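Side-chain contacts in oxidoreductase protein (Agrobacterium radiobacter, PDB 5UI9), which probably catalyses an NAD-dependent oxidation or reduction of a small hydroxylated substrate, as in other members of the GFO/IDH/MocA family: residues D185-I190 against L218-G223; K209-A214 against A328-A333. All blocks are in the same frame, centred on the assembly; numbering follows the deposited sequence.

Interaction 1 (D185-I190 against L218-G223)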
ATOM      1  N   ASP A 185       0.699  15.535  -2.631  1.00 30.29           N
ATOM      2  CA  ASP A 185       0.725  16.738  -1.797  1.00 30.49           C
ATOM      3  C   ASP A 185       0.346  16.394  -0.361  1.00 31.23           C
ATOM      4  O   ASP A 185       0.958  16.912   0.578  1.00 30.37           O
ATOM      5  CB  ASP A 185      -0.228  17.816  -2.320  1.00 29.92           C
ATOM      6  CG  ASP A 185      -0.031  19.145  -1.613  1.00 31.30           C
ATOM      7  OD1 ASP A 185       0.975  19.822  -1.910  1.00 31.08           O
ATOM      8  OD2 ASP A 185      -0.855  19.491  -0.734  1.00 30.76           O
ATOM      9  N   ILE A 186      -0.658  15.524  -0.198  1.00 30.80           N
ATOM     10  CA  ILE A 186      -1.062  15.080   1.139  1.00 30.57           C
ATOM     11  C   ILE A 186       0.093  14.326   1.805  1.00 30.26           C
ATOM     12  O   ILE A 186       0.383  14.558   2.969  1.00 29.13           O
ATOM     13  CB  ILE A 186      -2.358  14.232   1.126  1.00 30.61           C
ATOM     14  CG1 ILE A 186      -3.555  15.094   0.701  1.00 30.86           C
ATOM     15  CG2 ILE A 186      -2.629  13.637   2.510  1.00 31.30           C
ATOM     16  CD1 ILE A 186      -4.800  14.317   0.326  1.00 30.59           C
ATOM     17  N   ALA A 187       0.755  13.441   1.066  1.00 31.63           N
ATOM     18  CA  ALA A 187       1.895  12.692   1.609  1.00 32.68           C
ATOM     19  C   ALA A 187       2.972  13.640   2.156  1.00 33.64           C
ATOM     20  O   ALA A 187       3.483  13.429   3.252  1.00 33.09           O
ATOM     21  CB  ALA A 187       2.480  11.765   0.552  1.00 34.05           C
ATOM     22  N   ARG A 188       3.277  14.697   1.403  1.00 34.44           N
ATOM     23  CA  ARG A 188       4.215  15.753   1.852  1.00 34.80           C
ATOM     24  C   ARG A 188       3.716  16.508   3.072  1.00 33.32           C
ATOM     25  O   ARG A 188       4.459  16.728   4.026  1.00 34.43           O
ATOM     26  CB  ARG A 188       4.438  16.790   0.754  1.00 35.59           C
ATOM     27  CG  ARG A 188       5.360  16.358  -0.361  1.00 36.65           C
ATOM     28  CD  ARG A 188       5.704  17.541  -1.255  1.00 37.40           C
ATOM     29  NE  ARG A 188       6.294  18.648  -0.492  1.00 37.11           N
ATOM     30  CZ  ARG A 188       5.779  19.872  -0.329  1.00 37.37           C
ATOM     31  NH1 ARG A 188       4.638  20.258  -0.910  1.00 36.76           N
ATOM     32  NH2 ARG A 188       6.440  20.742   0.422  1.00 38.34           N
ATOM     33  N   PHE A 189       2.459  16.928   3.006  1.00 32.24           N
ATOM     34  CA  PHE A 189       1.799  17.666   4.083  1.00 33.11           C
ATOM     35  C   PHE A 189       1.874  16.907   5.411  1.00 33.59           C
ATOM     36  O   PHE A 189       2.177  17.493   6.442  1.00 33.37           O
ATOM     37  CB  PHE A 189       0.343  17.938   3.677  1.00 32.27           C
ATOM     38  CG  PHE A 189      -0.454  18.717   4.684  1.00 32.02           C
ATOM     39  CD1 PHE A 189      -0.034  19.981   5.107  1.00 33.01           C
ATOM     40  CD2 PHE A 189      -1.651  18.210   5.182  1.00 31.55           C
ATOM     41  CE1 PHE A 189      -0.786  20.704   6.025  1.00 32.77           C
ATOM     42  CE2 PHE A 189      -2.407  18.928   6.098  1.00 32.02           C
ATOM     43  CZ  PHE A 189      -1.975  20.186   6.515  1.00 32.76           C
ATOM     44  N   ILE A 190       1.618  15.597   5.367  1.00 33.92           N
ATOM     45  CA  ILE A 190       1.616  14.752   6.562  1.00 34.03           C
ATOM     46  C   ILE A 190       3.019  14.298   6.994  1.00 35.55           C
ATOM     47  O   ILE A 190       3.357  14.416   8.167  1.00 35.59           O
ATOM     48  CB  ILE A 190       0.696  13.515   6.370  1.00 33.75           C
ATOM     49  CG1 ILE A 190      -0.747  13.952   6.040  1.00 34.51           C
ATOM     50  CG2 ILE A 190       0.708  12.619   7.601  1.00 33.45           C
ATOM     51  CD1 ILE A 190      -1.317  15.031   6.946  1.00 35.15           C
ATOM     52  N   LEU A 218       7.373   6.137  -1.661  1.00 35.01           N
ATOM     53  CA  LEU A 218       8.088   7.357  -1.255  1.00 36.28           C
ATOM     54  C   LEU A 218       9.075   7.103  -0.123  1.00 36.10           C
ATOM     55  O   LEU A 218       8.735   6.474   0.866  1.00 35.94           O
ATOM     56  CB  LEU A 218       7.098   8.419  -0.785  1.00 36.81           C
ATOM     57  CG  LEU A 218       6.014   8.910  -1.753  1.00 37.39           C
ATOM     58  CD1 LEU A 218       5.136   9.963  -1.080  1.00 37.10           C
ATOM     59  CD2 LEU A 218       6.613   9.466  -3.038  1.00 37.67           C
ATOM     60  N   ASP A 219      10.291   7.615  -0.272  1.00 38.09           N
ATOM     61  CA  ASP A 219      11.262   7.652   0.817  1.00 38.20           C
ATOM     62  C   ASP A 219      11.343   9.101   1.289  1.00 37.61           C
ATOM     63  O   ASP A 219      11.890   9.952   0.590  1.00 36.82           O
ATOM     64  CB  ASP A 219      12.608   7.137   0.325  1.00 39.93           C
ATOM     65  CG  ASP A 219      12.487   5.782  -0.378  1.00 42.35           C
ATOM     66  OD1 ASP A 219      12.004   4.819   0.260  1.00 42.36           O
ATOM     67  OD2 ASP A 219      12.870   5.666  -1.566  1.00 41.35           O
ATOM     68  N   HIS A 220      10.758   9.388   2.451  1.00 36.72           N
ATOM     69  CA  HIS A 220      10.738  10.757   2.981  1.00 37.96           C
ATOM     70  C   HIS A 220      12.090  11.135   3.585  1.00 39.29           C
ATOM     71  O   HIS A 220      12.832  10.268   4.037  1.00 40.84           O
ATOM     72  CB  HIS A 220       9.609  10.925   3.994  1.00 37.33           C
ATOM     73  CG  HIS A 220       8.244  10.782   3.396  1.00 36.87           C
ATOM     74  ND1 HIS A 220       7.491  11.864   2.995  1.00 35.51           N
ATOM     75  CD2 HIS A 220       7.502   9.683   3.118  1.00 37.07           C
ATOM     76  CE1 HIS A 220       6.341  11.440   2.503  1.00 35.93           C
ATOM     77  NE2 HIS A 220       6.321  10.118   2.567  1.00 35.09           N
ATOM     78  N   GLN A 221      12.412  12.430   3.577  1.00 41.60           N
ATOM     79  CA  GLN A 221      13.695  12.919   4.118  1.00 43.56           C
ATOM     80  C   GLN A 221      13.876  12.606   5.612  1.00 44.26           C
ATOM     81  O   GLN A 221      14.996  12.345   6.056  1.00 44.84           O
ATOM     82  CB  GLN A 221      13.853  14.427   3.865  1.00 44.90           C
ATOM     83  CG  GLN A 221      13.997  14.795   2.390  1.00 45.42           C
ATOM     84  CD  GLN A 221      13.979  16.295   2.128  1.00 47.33           C
ATOM     85  OE1 GLN A 221      13.905  17.110   3.052  1.00 49.01           O
ATOM     86  NE2 GLN A 221      14.047  16.667   0.855  1.00 47.46           N
ATOM     87  N   ASN A 222      12.776  12.607   6.370  1.00 44.90           N
ATOM     88  CA  ASN A 222      12.791  12.258   7.809  1.00 45.86           C
ATOM     89  C   ASN A 222      12.921  10.750   8.127  1.00 46.63           C
ATOM     90  O   ASN A 222      12.847  10.365   9.294  1.00 47.20           O
ATOM     91  CB  ASN A 222      11.550  12.843   8.526  1.00 45.75           C
ATOM     92  CG  ASN A 222      10.229  12.165   8.130  1.00 45.80           C
ATOM     93  OD1 ASN A 222      10.199  11.069   7.559  1.00 45.94           O
ATOM     94  ND2 ASN A 222       9.126  12.828   8.442  1.00 45.17           N
ATOM     95  N   GLY A 223      13.065   9.902   7.106  1.00 44.94           N
ATOM     96  CA  GLY A 223      13.228   8.464   7.305  1.00 45.18           C
ATOM     97  C   GLY A 223      11.979   7.646   7.041  1.00 43.04           C
ATOM     98  O   GLY A 223      12.084   6.461   6.745  1.00 46.13           O
TER
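A187 of helix 175-191 meets L218 and H220, two alternate residues of strand 213-220 whose side chains point to the same side. One branch of the leucine does the touching: CD1 of L218 ends 3.6 Å from CB of A187. This reach follows from the torsions, with CG beside the backbone N (chi1 -59°) and CD1 then extended away from the strand (chi2 180°). The H220 ring comes to the helix with its CE1 corner, which lies 3.6 Å from the carbonyl O of A187; the oxygen approaches the ring obliquely. Both ring nitrogens have partners: ND1 hydrogen-bonds to the carbonyl O of G192, just past the helix end, and NE2 to OG of S226 on the next strand. Two bonds from different elements thus fix the rotation of the buried imidazole and hold CE1 at the helix. After H220 the chain leaves the strand in a type I turn ending at G223. Strands 194-202 and 225-231 flank the contact, with V194, L197 and V228 packing on L218 and V228 also touching A187, so the helix lies against one face of the mixed sheet.

Interaction 2 (K209-A214 against A328-A333)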
ATOM      1  N   LYS A 209      -7.088   7.625 -23.087  1.00 41.41           N
ATOM      2  CA  LYS A 209      -5.733   7.630 -23.647  1.00 42.60           C
ATOM      3  C   LYS A 209      -4.630   7.439 -22.594  1.00 41.56           C
ATOM      4  O   LYS A 209      -3.559   6.931 -22.916  1.00 41.94           O
ATOM      5  CB  LYS A 209      -5.480   8.935 -24.419  1.00 42.78           C
ATOM      6  N   GLY A 210      -4.892   7.834 -21.348  1.00 39.50           N
ATOM      7  CA  GLY A 210      -3.850   7.947 -20.324  1.00 38.70           C
ATOM      8  C   GLY A 210      -3.927   6.905 -19.229  1.00 37.35           C
ATOM      9  O   GLY A 210      -4.851   6.097 -19.197  1.00 40.63           O
ATOM     10  N   GLU A 211      -2.943   6.937 -18.333  1.00 34.96           N
ATOM     11  CA  GLU A 211      -2.861   5.990 -17.217  1.00 33.94           C
ATOM     12  C   GLU A 211      -3.915   6.317 -16.156  1.00 32.51           C
ATOM     13  O   GLU A 211      -4.064   7.475 -15.762  1.00 32.93           O
ATOM     14  CB  GLU A 211      -1.430   5.940 -16.627  1.00 33.47           C
ATOM     15  CG  GLU A 211      -1.065   6.927 -15.513  1.00 34.27           C
ATOM     16  CD  GLU A 211      -1.087   8.397 -15.915  1.00 35.38           C
ATOM     17  OE1 GLU A 211      -1.102   8.714 -17.128  1.00 35.60           O
ATOM     18  OE2 GLU A 211      -1.089   9.253 -15.002  1.00 32.90           O
ATOM     19  N   ASP A 212      -4.657   5.302 -15.716  1.00 31.03           N
ATOM     20  CA  ASP A 212      -5.691   5.494 -14.690  1.00 29.99           C
ATOM     21  C   ASP A 212      -5.412   4.759 -13.386  1.00 29.30           C
ATOM     22  O   ASP A 212      -6.263   4.729 -12.504  1.00 27.44           O
ATOM     23  CB  ASP A 212      -7.088   5.150 -15.230  1.00 30.86           C
ATOM     24  CG  ASP A 212      -7.199   3.733 -15.747  1.00 30.12           C
ATOM     25  OD1 ASP A 212      -6.183   3.018 -15.789  1.00 29.86           O
ATOM     26  OD2 ASP A 212      -8.315   3.330 -16.130  1.00 31.31           O
ATOM     27  N   VAL A 213      -4.215   4.185 -13.271  1.00 28.64           N
ATOM     28  CA  VAL A 213      -3.776   3.506 -12.070  1.00 29.62           C
ATOM     29  C   VAL A 213      -2.308   3.855 -11.883  1.00 29.60           C
ATOM     30  O   VAL A 213      -1.536   3.791 -12.838  1.00 31.18           O
ATOM     31  CB  VAL A 213      -3.934   1.970 -12.174  1.00 30.42           C
ATOM     32  CG1 VAL A 213      -3.523   1.305 -10.862  1.00 30.08           C
ATOM     33  CG2 VAL A 213      -5.369   1.595 -12.535  1.00 31.34           C
ATOM     34  N   ALA A 214      -1.942   4.248 -10.667  1.00 28.82           N
ATOM     35  CA  ALA A 214      -0.565   4.595 -10.339  1.00 27.92           C
ATOM     36  C   ALA A 214      -0.263   4.192  -8.906  1.00 28.40           C
ATOM     37  O   ALA A 214      -1.064   4.440  -7.999  1.00 26.59           O
ATOM     38  CB  ALA A 214      -0.318   6.085 -10.540  1.00 27.36           C
ATOM     39  N   ALA A 328       8.630  13.303 -11.403  1.00 36.89           N
ATOM     40  CA  ALA A 328       9.460  12.159 -11.028  1.00 36.80           C
ATOM     41  C   ALA A 328       8.721  10.824 -11.165  1.00 36.70           C
ATOM     42  O   ALA A 328       9.324   9.829 -11.551  1.00 37.21           O
ATOM     43  CB  ALA A 328       9.976  12.323  -9.608  1.00 36.84           C
ATOM     44  N   ALA A 329       7.429  10.807 -10.840  1.00 35.26           N
ATOM     45  CA  ALA A 329       6.612   9.603 -10.966  1.00 34.81           C
ATOM     46  C   ALA A 329       6.449   9.147 -12.413  1.00 34.79           C
ATOM     47  O   ALA A 329       6.558   7.951 -12.697  1.00 33.50           O
ATOM     48  CB  ALA A 329       5.251   9.803 -10.310  1.00 34.24           C
ATOM     49  N   TYR A 330       6.201  10.093 -13.322  1.00 34.69           N
ATOM     50  CA  TYR A 330       6.136   9.778 -14.759  1.00 35.54           C
ATOM     51  C   TYR A 330       7.475   9.268 -15.284  1.00 38.25           C
ATOM     52  O   TYR A 330       7.520   8.261 -15.997  1.00 39.08           O
ATOM     53  CB  TYR A 330       5.651  10.981 -15.584  1.00 35.42           C
ATOM     54  CG  TYR A 330       4.148  11.167 -15.529  1.00 33.85           C
ATOM     55  CD1 TYR A 330       3.299  10.227 -16.104  1.00 33.52           C
ATOM     56  CD2 TYR A 330       3.576  12.267 -14.884  1.00 34.29           C
ATOM     57  CE1 TYR A 330       1.925  10.371 -16.050  1.00 32.97           C
ATOM     58  CE2 TYR A 330       2.194  12.425 -14.828  1.00 33.70           C
ATOM     59  CZ  TYR A 330       1.374  11.469 -15.415  1.00 33.05           C
ATOM     60  OH  TYR A 330       0.005  11.597 -15.364  1.00 31.68           O
ATOM     61  N   GLU A 331       8.554   9.961 -14.921  1.00 40.36           N
ATOM     62  CA  GLU A 331       9.917   9.529 -15.259  1.00 43.02           C
ATOM     63  C   GLU A 331      10.167   8.095 -14.791  1.00 41.64           C
ATOM     64  O   GLU A 331      10.532   7.237 -15.593  1.00 41.70           O
ATOM     65  CB  GLU A 331      10.951  10.477 -14.641  1.00 45.26           C
ATOM     66  CG  GLU A 331      12.394  10.223 -15.062  1.00 49.74           C
ATOM     67  CD  GLU A 331      13.380  11.232 -14.474  1.00 53.90           C
ATOM     68  OE1 GLU A 331      12.993  12.397 -14.203  1.00 56.37           O
ATOM     69  OE2 GLU A 331      14.558  10.853 -14.282  1.00 56.23           O
ATOM     70  N   SER A 332       9.938   7.848 -13.501  1.00 39.18           N
ATOM     71  CA  SER A 332      10.169   6.531 -12.893  1.00 39.11           C
ATOM     72  C   SER A 332       9.353   5.416 -13.535  1.00 39.98           C
ATOM     73  O   SER A 332       9.867   4.318 -13.740  1.00 39.99           O
ATOM     74  CB  SER A 332       9.866   6.566 -11.393  1.00 38.72           C
ATOM     75  OG  SER A 332      10.065   5.290 -10.808  1.00 35.95           O
ATOM     76  N   ALA A 333       8.089   5.701 -13.846  1.00 38.83           N
ATOM     77  CA  ALA A 333       7.201   4.711 -14.452  1.00 40.23           C
ATOM     78  C   ALA A 333       7.649   4.303 -15.855  1.00 42.30           C
ATOM     79  O   ALA A 333       7.439   3.165 -16.254  1.00 41.55           O
ATOM     80  CB  ALA A 333       5.769   5.229 -14.483  1.00 38.69           C
TER
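E211 receives the phenol of Y330 in a single short hydrogen bond, Y330 OH to E211 OE2 at 2.6 Å. Along helix 316-335, A329 comes first, packing on I176 and A199, and Y330 follows and carries the contact: CG stands beside the backbone N, and the long ring brings the hydroxyl across to the carboxylate, whose plane is 88° from that of the ring. OE2 takes the bond on its syn side, with the donor 26° out of the carboxylate plane, while E211 OE1 lies at the ring edge, 3.6 Å from CE1 of Y330. In E211, CG sits between the backbone N and the carbonyl carbon, and a bend at chi2 (-64°) turns the carboxylate to the tyrosine. Further on, S332 OG bonds to A199 N of strand 194-202, and A333 touches T201 of the same strand. The carboxylate also accepts backbone amides, F174 N at OE1 and I176 N at OE2, and the helix dipole would probably favour its negative charge. A buried carboxylate held by a tyrosine and by amides at a helix N-terminus thus joins helices 175-191 and 316-335 to the start of strand 213-220 in the GFO/IDH/MocA C-terminal domain.

Interactions 1 and 2 sit at the two ends of strand 213-220, with centres 19 Å apart; their segments follow closely in sequence, with no other touch between them. Helix 175-191 connects them: its beginning supplies a backbone amide to E211 of interaction 2, and its later turns make interaction 1. Helix 316-335 also reaches the helix of interaction 1, through a D318 salt bridge and a T322 hydrogen bond to R188, a residue beside that contact. Helix 175-191 carries D178 and H182 of the pocket for the bound 2,3-dihydroxy-2-methylpropanoic acid. Interaction 2 lies outside that pocket, the side chain of E211 being about 11 Å from this ligand and that of Y330 about 12 Å from NAD.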